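Local coordinates for MucR Phosphodiesterase (Pseudomonas aeruginosa, PDB 5M1T), which is an EAL-domain protein whose barrel-like domain holds the ligand C2E together with two magnesium ions, at residues I183-F188 against L201-L206; E205-R210 against K239-G244. All blocks are in the same frame, centred on the assembly; numbering follows the deposited sequence.

Contact 1. Residues I183-F188 against L201-L206. With MG (magnesium ion), chain E; MG (magnesium ion), chain D; C2E (9,9'-[(2R,3R,3aS,5S,7aR,9R,10R,10aS,12S,14aR)-3,5,10,12-tetrahydroxy-5,12-dioxidooctahydro-2H,7H-difuro[3,2-d:3',2'-j][1,3,7,9,2,8]tetraoxadiphosphacyclododecine-2,9-diyl]bis(2-amino-1,9-dihydro-6H-purin-6-one)), chain C.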
ATOM      1  N   ILE A 183      -9.032  12.511  -7.643  1.00 26.01           N
ATOM      2  CA  ILE A 183      -8.016  12.379  -6.592  1.00 26.09           C
ATOM      3  C   ILE A 183      -7.778  13.717  -5.880  1.00 25.59           C
ATOM      4  O   ILE A 183      -7.421  14.703  -6.510  1.00 24.83           O
ATOM      5  CB  ILE A 183      -6.660  11.906  -7.157  1.00 26.43           C
ATOM      6  CG1 ILE A 183      -6.803  10.598  -7.923  1.00 26.34           C
ATOM      7  CG2 ILE A 183      -5.610  11.832  -6.055  1.00 26.26           C
ATOM      8  CD1 ILE A 183      -7.191   9.448  -7.036  1.00 26.54           C
ATOM      9  N   SER A 184      -7.971  13.721  -4.565  1.00 25.14           N
ATOM     10  CA  SER A 184      -7.768  14.901  -3.738  1.00 26.04           C
ATOM     11  C   SER A 184      -6.606  14.691  -2.763  1.00 25.23           C
ATOM     12  O   SER A 184      -6.461  13.604  -2.164  1.00 24.40           O
ATOM     13  CB  SER A 184      -9.066  15.201  -2.977  1.00 26.80           C
ATOM     14  OG  SER A 184      -8.910  16.331  -2.123  1.00 27.87           O
ATOM     15  N   ILE A 185      -5.746  15.697  -2.634  1.00 25.14           N
ATOM     16  CA  ILE A 185      -4.681  15.673  -1.616  1.00 24.26           C
ATOM     17  C   ILE A 185      -5.152  16.417  -0.368  1.00 23.88           C
ATOM     18  O   ILE A 185      -5.292  17.638  -0.363  1.00 23.59           O
ATOM     19  CB  ILE A 185      -3.383  16.312  -2.112  1.00 24.97           C
ATOM     20  CG1 ILE A 185      -2.941  15.730  -3.446  1.00 25.56           C
ATOM     21  CG2 ILE A 185      -2.261  16.155  -1.088  1.00 25.13           C
ATOM     22  CD1 ILE A 185      -2.667  14.248  -3.473  1.00 26.12           C
ATOM     23  N   ASP A 186      -5.373  15.665   0.691  1.00 23.31           N
ATOM     24  CA  ASP A 186      -6.023  16.147   1.893  1.00 24.38           C
ATOM     25  C   ASP A 186      -5.003  16.750   2.907  1.00 24.28           C
ATOM     26  O   ASP A 186      -3.785  16.543   2.788  1.00 23.53           O
ATOM     27  CB  ASP A 186      -6.710  14.928   2.547  1.00 25.20           C
ATOM     28  CG  ASP A 186      -7.837  15.302   3.484  1.00 26.36           C
ATOM     29  OD1 ASP A 186      -8.109  16.530   3.703  1.00 26.50           O
ATOM     30  OD2 ASP A 186      -8.445  14.327   3.984  1.00 26.27           O
ATOM     31  N   ASP A 187      -5.508  17.442   3.917  1.00 24.07           N
ATOM     32  CA  ASP A 187      -4.655  18.008   4.981  1.00 24.81           C
ATOM     33  C   ASP A 187      -3.423  18.742   4.443  1.00 24.49           C
ATOM     34  O   ASP A 187      -2.321  18.662   5.002  1.00 23.98           O
ATOM     35  CB  ASP A 187      -4.212  16.926   5.974  1.00 25.86           C
ATOM     36  CG  ASP A 187      -5.389  16.265   6.704  1.00 27.14           C
ATOM     37  OD1 ASP A 187      -6.561  16.737   6.611  1.00 27.85           O
ATOM     38  OD2 ASP A 187      -5.110  15.251   7.379  1.00 27.80           O
ATOM     39  N   PHE A 188      -3.609  19.465   3.351  1.00 24.14           N
ATOM     40  CA  PHE A 188      -2.481  20.065   2.674  1.00 24.27           C
ATOM     41  C   PHE A 188      -1.912  21.211   3.524  1.00 24.23           C
ATOM     42  O   PHE A 188      -2.636  21.982   4.152  1.00 23.70           O
ATOM     43  CB  PHE A 188      -2.842  20.510   1.262  1.00 24.41           C
ATOM     44  CG  PHE A 188      -1.655  20.763   0.405  1.00 24.77           C
ATOM     45  CD1 PHE A 188      -1.044  19.723  -0.265  1.00 24.88           C
ATOM     46  CD2 PHE A 188      -1.106  22.044   0.303  1.00 24.90           C
ATOM     47  CE1 PHE A 188       0.080  19.933  -1.045  1.00 24.80           C
ATOM     48  CE2 PHE A 188       0.012  22.264  -0.487  1.00 24.81           C
ATOM     49  CZ  PHE A 188       0.609  21.200  -1.158  1.00 24.83           C
ATOM     50  N   LEU A 201       1.592  14.156 -10.048  1.00 29.93           N
ATOM     51  CA  LEU A 201       0.450  13.421  -9.548  1.00 29.68           C
ATOM     52  C   LEU A 201      -0.830  13.876 -10.256  1.00 28.63           C
ATOM     53  O   LEU A 201      -1.038  15.062 -10.480  1.00 28.16           O
ATOM     54  CB  LEU A 201       0.306  13.582  -8.021  1.00 29.55           C
ATOM     55  CG  LEU A 201       1.430  13.023  -7.139  1.00 30.26           C
ATOM     56  CD1 LEU A 201       1.173  13.311  -5.671  1.00 30.30           C
ATOM     57  CD2 LEU A 201       1.637  11.537  -7.339  1.00 30.18           C
ATOM     58  N   PRO A 202      -1.699  12.926 -10.608  1.00 28.82           N
ATOM     59  CA  PRO A 202      -2.978  13.246 -11.272  1.00 28.89           C
ATOM     60  C   PRO A 202      -4.047  13.630 -10.253  1.00 28.58           C
ATOM     61  O   PRO A 202      -5.160  13.087 -10.269  1.00 27.48           O
ATOM     62  CB  PRO A 202      -3.354  11.932 -11.975  1.00 29.04           C
ATOM     63  CG  PRO A 202      -2.735  10.878 -11.120  1.00 29.11           C
ATOM     64  CD  PRO A 202      -1.528  11.478 -10.415  1.00 28.95           C
ATOM     65  N   ALA A 203      -3.687  14.550  -9.356  1.00 28.56           N
ATOM     66  CA  ALA A 203      -4.615  15.080  -8.410  1.00 28.33           C
ATOM     67  C   ALA A 203      -5.462  16.089  -9.131  1.00 28.30           C
ATOM     68  O   ALA A 203      -5.077  16.599 -10.151  1.00 29.50           O
ATOM     69  CB  ALA A 203      -3.879  15.739  -7.255  1.00 28.78           C
ATOM     70  N   SER A 204      -6.632  16.349  -8.588  1.00 27.81           N
ATOM     71  CA  SER A 204      -7.574  17.289  -9.140  1.00 28.33           C
ATOM     72  C   SER A 204      -7.799  18.413  -8.186  1.00 28.07           C
ATOM     73  O   SER A 204      -8.212  19.466  -8.588  1.00 27.71           O
ATOM     74  CB  SER A 204      -8.916  16.593  -9.366  1.00 28.87           C
ATOM     75  OG  SER A 204      -8.880  15.953 -10.607  1.00 29.91           O
ATOM     76  N   GLU A 205      -7.561  18.167  -6.898  1.00 29.30           N
ATOM     77  CA  GLU A 205      -7.768  19.203  -5.878  1.00 29.68           C
ATOM     78  C   GLU A 205      -6.813  19.072  -4.685  1.00 28.13           C
ATOM     79  O   GLU A 205      -6.359  17.978  -4.355  1.00 26.83           O
ATOM     80  CB  GLU A 205      -9.231  19.216  -5.405  1.00 30.98           C
ATOM     81  CG  GLU A 205      -9.632  18.020  -4.612  1.00 32.61           C
ATOM     82  CD  GLU A 205     -11.038  18.080  -3.981  1.00 35.16           C
ATOM     83  OE1 GLU A 205     -12.015  18.611  -4.599  1.00 35.81           O
ATOM     84  OE2 GLU A 205     -11.151  17.539  -2.839  1.00 34.55           O
ATOM     85  N   LEU A 206      -6.491  20.218  -4.088  1.00 27.06           N
ATOM     86  CA  LEU A 206      -5.874  20.248  -2.792  1.00 26.20           C
ATOM     87  C   LEU A 206      -6.882  20.745  -1.778  1.00 25.00           C
ATOM     88  O   LEU A 206      -7.670  21.654  -2.076  1.00 24.23           O
ATOM     89  CB  LEU A 206      -4.660  21.148  -2.777  1.00 26.94           C
ATOM     90  CG  LEU A 206      -3.630  21.016  -3.889  1.00 27.73           C
ATOM     91  CD1 LEU A 206      -2.594  22.084  -3.636  1.00 27.61           C
ATOM     92  CD2 LEU A 206      -2.985  19.630  -3.928  1.00 28.39           C
TER
HETATM   93 MG    MG E 703      -8.602  17.457   5.684  1.00 26.36          MG
HETATM   94 MG    MG D 702     -10.597  14.283   4.231  1.00 13.87          MG
HETATM   95  P1  C2E C 701     -10.385  15.007   7.536  1.00 22.24           P
HETATM   96  O2P C2E C 701     -10.245  14.182   6.287  1.00 20.84           O
HETATM   97  O1P C2E C 701      -9.539  16.263   7.577  1.00 23.32           O
HETATM   98  O5' C2E C 701     -11.928  15.383   7.679  1.00 22.29           O
HETATM   99  C5' C2E C 701     -12.327  16.682   8.058  1.00 23.46           C
HETATM  100  C4' C2E C 701     -12.506  16.782   9.556  1.00 24.20           C
HETATM  101  O4' C2E C 701     -12.719  18.165   9.893  1.00 24.39           O
HETATM  102  C3' C2E C 701     -13.732  16.031  10.047  1.00 24.54           C
HETATM  103  O3' C2E C 701     -13.476  15.551  11.367  1.00 24.24           O
HETATM  104  C2' C2E C 701     -14.810  17.091  10.113  1.00 24.90           C
HETATM  105  O2' C2E C 701     -15.842  16.789  11.052  1.00 24.85           O
HETATM  106  C1' C2E C 701     -13.970  18.274  10.574  1.00 25.52           C
HETATM  107  N9  C2E C 701     -14.558  19.577  10.267  1.00 26.89           N
HETATM  108  C8  C2E C 701     -15.171  19.943   9.129  1.00 28.42           C
HETATM  109  N7  C2E C 701     -15.574  21.230   9.212  1.00 28.63           N
HETATM  110  C5  C2E C 701     -15.200  21.696  10.412  1.00 27.16           C
HETATM  111  C6  C2E C 701     -15.313  22.969  11.131  1.00 27.17           C
HETATM  112  O6  C2E C 701     -15.867  23.950  10.585  1.00 26.62           O
HETATM  113  N1  C2E C 701     -14.794  23.027  12.368  1.00 27.66           N
HETATM  114  C2  C2E C 701     -14.193  21.967  12.955  1.00 27.78           C
HETATM  115  N2  C2E C 701     -13.694  22.083  14.207  1.00 28.62           N
HETATM  116  N3  C2E C 701     -14.048  20.777  12.345  1.00 27.41           N
HETATM  117  C4  C2E C 701     -14.534  20.597  11.103  1.00 27.29           C
HETATM  118  P11 C2E C 701     -13.834  14.036  11.770  1.00 24.35           P
HETATM  119  O21 C2E C 701     -15.184  13.684  11.167  1.00 25.26           O
HETATM  120  O11 C2E C 701     -13.888  13.938  13.257  1.00 23.75           O
HETATM  121  O5A C2E C 701     -12.704  13.103  11.131  1.00 23.76           O
HETATM  122  C5A C2E C 701     -11.344  13.306  11.526  1.00 23.16           C
HETATM  123  C4A C2E C 701     -10.424  12.559  10.586  1.00 22.66           C
HETATM  124  O4A C2E C 701     -10.732  11.169  10.579  1.00 22.85           O
HETATM  125  C3A C2E C 701     -10.601  12.963   9.146  1.00 22.98           C
HETATM  126  O3A C2E C 701      -9.923  14.167   8.832  1.00 23.46           O
HETATM  127  C2A C2E C 701     -10.050  11.775   8.402  1.00 22.75           C
HETATM  128  O2A C2E C 701      -8.630  11.800   8.357  1.00 23.97           O
HETATM  129  C1A C2E C 701     -10.463  10.623   9.283  1.00 22.88           C
HETATM  130  N91 C2E C 701     -11.663   9.943   8.716  1.00 23.00           N
HETATM  131  C81 C2E C 701     -12.966  10.263   8.861  1.00 22.66           C
HETATM  132  N71 C2E C 701     -13.757   9.368   8.210  1.00 22.34           N
HETATM  133  C51 C2E C 701     -12.936   8.467   7.644  1.00 22.03           C
HETATM  134  C61 C2E C 701     -13.087   7.262   6.810  1.00 22.16           C
HETATM  135  O61 C2E C 701     -14.222   6.877   6.458  1.00 22.02           O
HETATM  136  N11 C2E C 701     -11.971   6.612   6.435  1.00 22.23           N
HETATM  137  C21 C2E C 701     -10.741   7.038   6.797  1.00 22.82           C
HETATM  138  N21 C2E C 701      -9.659   6.349   6.394  1.00 24.19           N
HETATM  139  N31 C2E C 701     -10.521   8.132   7.558  1.00 22.31           N
HETATM  140  C41 C2E C 701     -11.571   8.859   7.980  1.00 22.18           C
HETATM  141  O   HOH W   1      -8.027  13.295 -10.150  1.00 25.40           O
HETATM  142  O   HOH W   2     -11.214  16.328   4.584  1.00 24.74           O
HETATM  143  O   HOH W   3      -7.668  18.238   7.532  1.00 14.89           O
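I183-I185 and E205-L206 run as neighbouring parallel strands, S184 in register with E205 and I185 with L206, and the strands belong to one beta-alpha-beta unit of the EAL barrel, in which helix 195-200 makes the crossover. I185 N donates to E205 O at 2.9 Å, while I183 O takes S204 N at 2.8 Å and, weakly, E205 N. A water joins I183 N, P202 O and S204 OG.

S184 and E205 turn to the same face of the sheet. With chi1 at 178° the serine OG stands anti to its own N, which turns it to the E205 carboxylate; it donates to OE2 over 2.6 Å and meets the anti lone pair of that oxygen, the one pointing away from OE1. OE1 is taken by K53 in a salt bridge, so each oxygen of this buried carboxylate has a partner, which should restrain its rotation. I185 and L206 point together to the other face, side by side, with I185 CB 3.8 Å from L206 CD2; the methyl of A203 closes on I185 CG1. The second methyl of the leucine, CD1, sits almost centrally over one face of the F188 ring, 4.0 Å from its centroid and 7° off the normal, a CH-pi contact made beyond the corner that the chain turns at D187.

Past the paired residues D186 and D187 bring their carboxylates to the metal sites. D186 bridges two magnesium ions: OD2 binds the one shared with E65, N124 and E156, OD1 the one shared with D187 and E243. D186 OD1 lies 2.2 Å from its ion and also accepts D187 N from above the carboxylate plane, while D187 OD1 reaches that same ion at 2.4 Å.

Contact 2. Residues E205-R210 against K239-G244. With MG (magnesium ion), chain E; C2E (9,9'-[(2R,3R,3aS,5S,7aR,9R,10R,10aS,12S,14aR)-3,5,10,12-tetrahydroxy-5,12-dioxidooctahydro-2H,7H-difuro[3,2-d:3',2'-j][1,3,7,9,2,8]tetraoxadiphosphacyclododecine-2,9-diyl]bis(2-amino-1,9-dihydro-6H-purin-6-one)), chain C.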
ATOM      1  N   GLU A 205      -7.561  18.167  -6.898  1.00 29.30           N
ATOM      2  CA  GLU A 205      -7.768  19.203  -5.878  1.00 29.68           C
ATOM      3  C   GLU A 205      -6.813  19.072  -4.685  1.00 28.13           C
ATOM      4  O   GLU A 205      -6.359  17.978  -4.355  1.00 26.83           O
ATOM      5  CB  GLU A 205      -9.231  19.216  -5.405  1.00 30.98           C
ATOM      6  CG  GLU A 205      -9.632  18.020  -4.612  1.00 32.61           C
ATOM      7  CD  GLU A 205     -11.038  18.080  -3.981  1.00 35.16           C
ATOM      8  OE1 GLU A 205     -12.015  18.611  -4.599  1.00 35.81           O
ATOM      9  OE2 GLU A 205     -11.151  17.539  -2.839  1.00 34.55           O
ATOM     10  N   LEU A 206      -6.491  20.218  -4.088  1.00 27.06           N
ATOM     11  CA  LEU A 206      -5.874  20.248  -2.792  1.00 26.20           C
ATOM     12  C   LEU A 206      -6.882  20.745  -1.778  1.00 25.00           C
ATOM     13  O   LEU A 206      -7.670  21.654  -2.076  1.00 24.23           O
ATOM     14  CB  LEU A 206      -4.660  21.148  -2.777  1.00 26.94           C
ATOM     15  CG  LEU A 206      -3.630  21.016  -3.889  1.00 27.73           C
ATOM     16  CD1 LEU A 206      -2.594  22.084  -3.636  1.00 27.61           C
ATOM     17  CD2 LEU A 206      -2.985  19.630  -3.928  1.00 28.39           C
ATOM     18  N   LYS A 207      -6.819  20.158  -0.574  1.00 23.78           N
ATOM     19  CA  LYS A 207      -7.666  20.586   0.555  1.00 23.45           C
ATOM     20  C   LYS A 207      -6.803  21.211   1.650  1.00 22.84           C
ATOM     21  O   LYS A 207      -6.064  20.515   2.352  1.00 22.28           O
ATOM     22  CB  LYS A 207      -8.467  19.435   1.141  1.00 22.63           C
ATOM     23  CG  LYS A 207      -9.191  18.625   0.098  1.00 23.49           C
ATOM     24  CD  LYS A 207     -10.207  17.686   0.706  1.00 23.77           C
ATOM     25  CE  LYS A 207     -11.566  18.345   0.893  1.00 24.47           C
ATOM     26  NZ  LYS A 207     -12.441  17.492   1.800  1.00 24.97           N
ATOM     27  N   ILE A 208      -6.941  22.519   1.825  1.00 22.25           N
ATOM     28  CA  ILE A 208      -6.174  23.200   2.845  1.00 22.36           C
ATOM     29  C   ILE A 208      -6.551  22.685   4.234  1.00 22.74           C
ATOM     30  O   ILE A 208      -7.753  22.626   4.562  1.00 21.63           O
ATOM     31  CB  ILE A 208      -6.406  24.718   2.836  1.00 21.72           C
ATOM     32  CG1 ILE A 208      -6.087  25.312   1.463  1.00 21.80           C
ATOM     33  CG2 ILE A 208      -5.534  25.338   3.901  1.00 21.65           C
ATOM     34  CD1 ILE A 208      -6.712  26.664   1.249  1.00 21.86           C
ATOM     35  N   ASP A 209      -5.552  22.346   5.055  1.00 23.25           N
ATOM     36  CA  ASP A 209      -5.868  21.750   6.353  1.00 24.13           C
ATOM     37  C   ASP A 209      -6.590  22.758   7.226  1.00 25.17           C
ATOM     38  O   ASP A 209      -6.220  23.948   7.248  1.00 25.86           O
ATOM     39  CB  ASP A 209      -4.643  21.281   7.093  1.00 24.87           C
ATOM     40  CG  ASP A 209      -5.005  20.562   8.389  1.00 25.68           C
ATOM     41  OD1 ASP A 209      -5.640  19.492   8.328  1.00 25.73           O
ATOM     42  OD2 ASP A 209      -4.706  21.098   9.474  1.00 26.65           O
ATOM     43  N   ARG A 210      -7.612  22.285   7.933  1.00 25.54           N
ATOM     44  CA  ARG A 210      -8.425  23.139   8.777  1.00 27.22           C
ATOM     45  C   ARG A 210      -7.617  23.874   9.813  1.00 26.71           C
ATOM     46  O   ARG A 210      -8.031  24.934  10.246  1.00 26.89           O
ATOM     47  CB  ARG A 210      -9.522  22.353   9.487  1.00 28.83           C
ATOM     48  CG  ARG A 210      -9.045  21.277  10.461  1.00 31.61           C
ATOM     49  CD  ARG A 210     -10.274  20.617  11.097  1.00 33.51           C
ATOM     50  NE  ARG A 210     -10.100  19.386  11.868  1.00 36.37           N
ATOM     51  CZ  ARG A 210      -9.585  18.227  11.418  1.00 39.18           C
ATOM     52  NH1 ARG A 210      -9.030  18.106  10.190  1.00 38.16           N
ATOM     53  NH2 ARG A 210      -9.583  17.160  12.239  1.00 39.90           N
ATOM     54  N   LYS A 239      -8.058  22.493  -8.274  1.00 29.82           N
ATOM     55  CA  LYS A 239      -9.068  23.141  -7.474  1.00 30.21           C
ATOM     56  C   LYS A 239      -8.591  23.189  -6.019  1.00 28.53           C
ATOM     57  O   LYS A 239      -7.971  22.233  -5.529  1.00 28.09           O
ATOM     58  CB  LYS A 239     -10.400  22.371  -7.539  1.00 31.69           C
ATOM     59  CG  LYS A 239     -11.050  22.293  -8.909  1.00 32.65           C
ATOM     60  CD  LYS A 239     -11.330  23.681  -9.444  1.00 35.58           C
ATOM     61  CE  LYS A 239     -12.392  23.695 -10.548  1.00 37.48           C
ATOM     62  NZ  LYS A 239     -12.300  25.008 -11.281  1.00 39.31           N
ATOM     63  N   ILE A 240      -8.915  24.280  -5.334  1.00 26.91           N
ATOM     64  CA  ILE A 240      -8.615  24.411  -3.912  1.00 26.51           C
ATOM     65  C   ILE A 240      -9.887  24.374  -3.023  1.00 26.29           C
ATOM     66  O   ILE A 240     -10.852  25.104  -3.268  1.00 26.10           O
ATOM     67  CB  ILE A 240      -7.862  25.727  -3.653  1.00 26.17           C
ATOM     68  CG1 ILE A 240      -6.564  25.738  -4.436  1.00 26.04           C
ATOM     69  CG2 ILE A 240      -7.559  25.903  -2.175  1.00 25.99           C
ATOM     70  CD1 ILE A 240      -5.663  24.567  -4.111  1.00 27.01           C
ATOM     71  N   VAL A 241      -9.875  23.510  -2.012  1.00 25.42           N
ATOM     72  CA  VAL A 241     -10.952  23.449  -1.054  1.00 24.70           C
ATOM     73  C   VAL A 241     -10.433  23.983   0.266  1.00 24.31           C
ATOM     74  O   VAL A 241      -9.392  23.499   0.791  1.00 24.14           O
ATOM     75  CB  VAL A 241     -11.435  21.998  -0.836  1.00 24.31           C
ATOM     76  CG1 VAL A 241     -12.636  21.971   0.100  1.00 24.47           C
ATOM     77  CG2 VAL A 241     -11.808  21.325  -2.141  1.00 24.79           C
ATOM     78  N   ALA A 242     -11.147  24.949   0.833  1.00 24.37           N
ATOM     79  CA  ALA A 242     -10.823  25.384   2.186  1.00 25.74           C
ATOM     80  C   ALA A 242     -11.695  24.607   3.139  1.00 26.15           C
ATOM     81  O   ALA A 242     -12.906  24.554   2.967  1.00 27.99           O
ATOM     82  CB  ALA A 242     -11.038  26.864   2.377  1.00 25.98           C
ATOM     83  N   GLU A 243     -11.083  24.033   4.155  1.00 26.69           N
ATOM     84  CA  GLU A 243     -11.766  23.152   5.103  1.00 28.57           C
ATOM     85  C   GLU A 243     -11.727  23.776   6.502  1.00 27.65           C
ATOM     86  O   GLU A 243     -10.780  24.446   6.850  1.00 28.27           O
ATOM     87  CB  GLU A 243     -11.107  21.760   5.016  1.00 29.94           C
ATOM     88  CG  GLU A 243     -11.246  20.865   6.205  1.00 32.43           C
ATOM     89  CD  GLU A 243     -10.348  19.634   6.084  1.00 33.63           C
ATOM     90  OE1 GLU A 243      -9.327  19.536   6.858  1.00 33.13           O
ATOM     91  OE2 GLU A 243     -10.655  18.812   5.189  1.00 32.99           O
ATOM     92  N   GLY A 244     -12.780  23.594   7.292  1.00 26.63           N
ATOM     93  CA  GLY A 244     -12.838  24.147   8.639  1.00 25.75           C
ATOM     94  C   GLY A 244     -13.406  25.562   8.709  1.00 25.68           C
ATOM     95  O   GLY A 244     -13.130  26.289   9.660  1.00 26.94           O
TER
HETATM   96 MG    MG E 703      -8.602  17.457   5.684  1.00 26.36          MG
HETATM   97  P1  C2E C 701     -10.385  15.007   7.536  1.00 22.24           P
HETATM   98  O2P C2E C 701     -10.245  14.182   6.287  1.00 20.84           O
HETATM   99  O1P C2E C 701      -9.539  16.263   7.577  1.00 23.32           O
HETATM  100  O5' C2E C 701     -11.928  15.383   7.679  1.00 22.29           O
HETATM  101  C5' C2E C 701     -12.327  16.682   8.058  1.00 23.46           C
HETATM  102  C4' C2E C 701     -12.506  16.782   9.556  1.00 24.20           C
HETATM  103  O4' C2E C 701     -12.719  18.165   9.893  1.00 24.39           O
HETATM  104  C3' C2E C 701     -13.732  16.031  10.047  1.00 24.54           C
HETATM  105  O3' C2E C 701     -13.476  15.551  11.367  1.00 24.24           O
HETATM  106  C2' C2E C 701     -14.810  17.091  10.113  1.00 24.90           C
HETATM  107  O2' C2E C 701     -15.842  16.789  11.052  1.00 24.85           O
HETATM  108  C1' C2E C 701     -13.970  18.274  10.574  1.00 25.52           C
HETATM  109  N9  C2E C 701     -14.558  19.577  10.267  1.00 26.89           N
HETATM  110  C8  C2E C 701     -15.171  19.943   9.129  1.00 28.42           C
HETATM  111  N7  C2E C 701     -15.574  21.230   9.212  1.00 28.63           N
HETATM  112  C5  C2E C 701     -15.200  21.696  10.412  1.00 27.16           C
HETATM  113  C6  C2E C 701     -15.313  22.969  11.131  1.00 27.17           C
HETATM  114  O6  C2E C 701     -15.867  23.950  10.585  1.00 26.62           O
HETATM  115  N1  C2E C 701     -14.794  23.027  12.368  1.00 27.66           N
HETATM  116  C2  C2E C 701     -14.193  21.967  12.955  1.00 27.78           C
HETATM  117  N2  C2E C 701     -13.694  22.083  14.207  1.00 28.62           N
HETATM  118  N3  C2E C 701     -14.048  20.777  12.345  1.00 27.41           N
HETATM  119  C4  C2E C 701     -14.534  20.597  11.103  1.00 27.29           C
HETATM  120  P11 C2E C 701     -13.834  14.036  11.770  1.00 24.35           P
HETATM  121  O21 C2E C 701     -15.184  13.684  11.167  1.00 25.26           O
HETATM  122  O11 C2E C 701     -13.888  13.938  13.257  1.00 23.75           O
HETATM  123  O5A C2E C 701     -12.704  13.103  11.131  1.00 23.76           O
HETATM  124  C5A C2E C 701     -11.344  13.306  11.526  1.00 23.16           C
HETATM  125  C4A C2E C 701     -10.424  12.559  10.586  1.00 22.66           C
HETATM  126  O4A C2E C 701     -10.732  11.169  10.579  1.00 22.85           O
HETATM  127  C3A C2E C 701     -10.601  12.963   9.146  1.00 22.98           C
HETATM  128  O3A C2E C 701      -9.923  14.167   8.832  1.00 23.46           O
HETATM  129  C2A C2E C 701     -10.050  11.775   8.402  1.00 22.75           C
HETATM  130  O2A C2E C 701      -8.630  11.800   8.357  1.00 23.97           O
HETATM  131  C1A C2E C 701     -10.463  10.623   9.283  1.00 22.88           C
HETATM  132  N91 C2E C 701     -11.663   9.943   8.716  1.00 23.00           N
HETATM  133  C81 C2E C 701     -12.966  10.263   8.861  1.00 22.66           C
HETATM  134  N71 C2E C 701     -13.757   9.368   8.210  1.00 22.34           N
HETATM  135  C51 C2E C 701     -12.936   8.467   7.644  1.00 22.03           C
HETATM  136  C61 C2E C 701     -13.087   7.262   6.810  1.00 22.16           C
HETATM  137  O61 C2E C 701     -14.222   6.877   6.458  1.00 22.02           O
HETATM  138  N11 C2E C 701     -11.971   6.612   6.435  1.00 22.23           N
HETATM  139  C21 C2E C 701     -10.741   7.038   6.797  1.00 22.82           C
HETATM  140  N21 C2E C 701      -9.659   6.349   6.394  1.00 24.19           N
HETATM  141  N31 C2E C 701     -10.521   8.132   7.558  1.00 22.31           N
HETATM  142  C41 C2E C 701     -11.571   8.859   7.980  1.00 22.18           C
HETATM  143  O   HOH W   3      -7.668  18.238   7.532  1.00 14.89           O
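This is a parallel strand pairing inside the barrel sheet of the EAL domain, strand 205-208 beside strand 239-243 with their directions 22° apart, and it runs out at its C-terminal end into the magnesium and C2E site. Three backbone bonds carry the ladder: L206 N to K239 O, V241 N to L206 O, and I208 N to V241 O, the last at 2.8 Å.

On one face I240 packs between two neighbours, its CG2 against I208 CD1 at 3.6 Å and its CD1 against L206 CB. Helix 220-236 touches I208 on this face through V226 and I229. On the other face V241 spreads its two methyls: CG2 lies by the carboxylate of E205, and CG1, anti to the backbone N (chi1 -176°), lies 3.9 Å from K207 CE. The K207 chain bends at chi3, with CE beside this methyl and NZ turned to salt bridges with E156 and E65 and a hydrogen bond with Q263.

At the site E243 grips one magnesium ion with both OE1 and OE2, each at 2.5 Å. R210 N gives OE1 a weak bond of 3.4 Å. One face of the R210 guanidinium lies over C2E O4', offset toward the rim, and its NH1 approaches O1P, the phosphate oxygen bound to that ion, to 3.2 Å. Metal and arginine together probably offset the negative charge of this phosphate.

In the fold
Both contacts lie in the buried sheet, about 9 Å apart between centres, and share E205 and L206, so strand 205-208 is flanked by 182-188 in contact 1 and by 239-243 in contact 2. Probable hydrogen bonds I185 O to K207 N and F188 N to K207 O tie the two together directly. Contact 1 adds a buried serine-carboxylate bond and an aromatic ring under a leucine; contact 2 relies more on branched aliphatic packing. Each has one exposed residue at its edge, S204 and K239 respectively. At the C-terminal strand ends they converge: D186 and D187 from one and E243 from the other bind the same magnesium ion, while R210 brings positive charge to C2E.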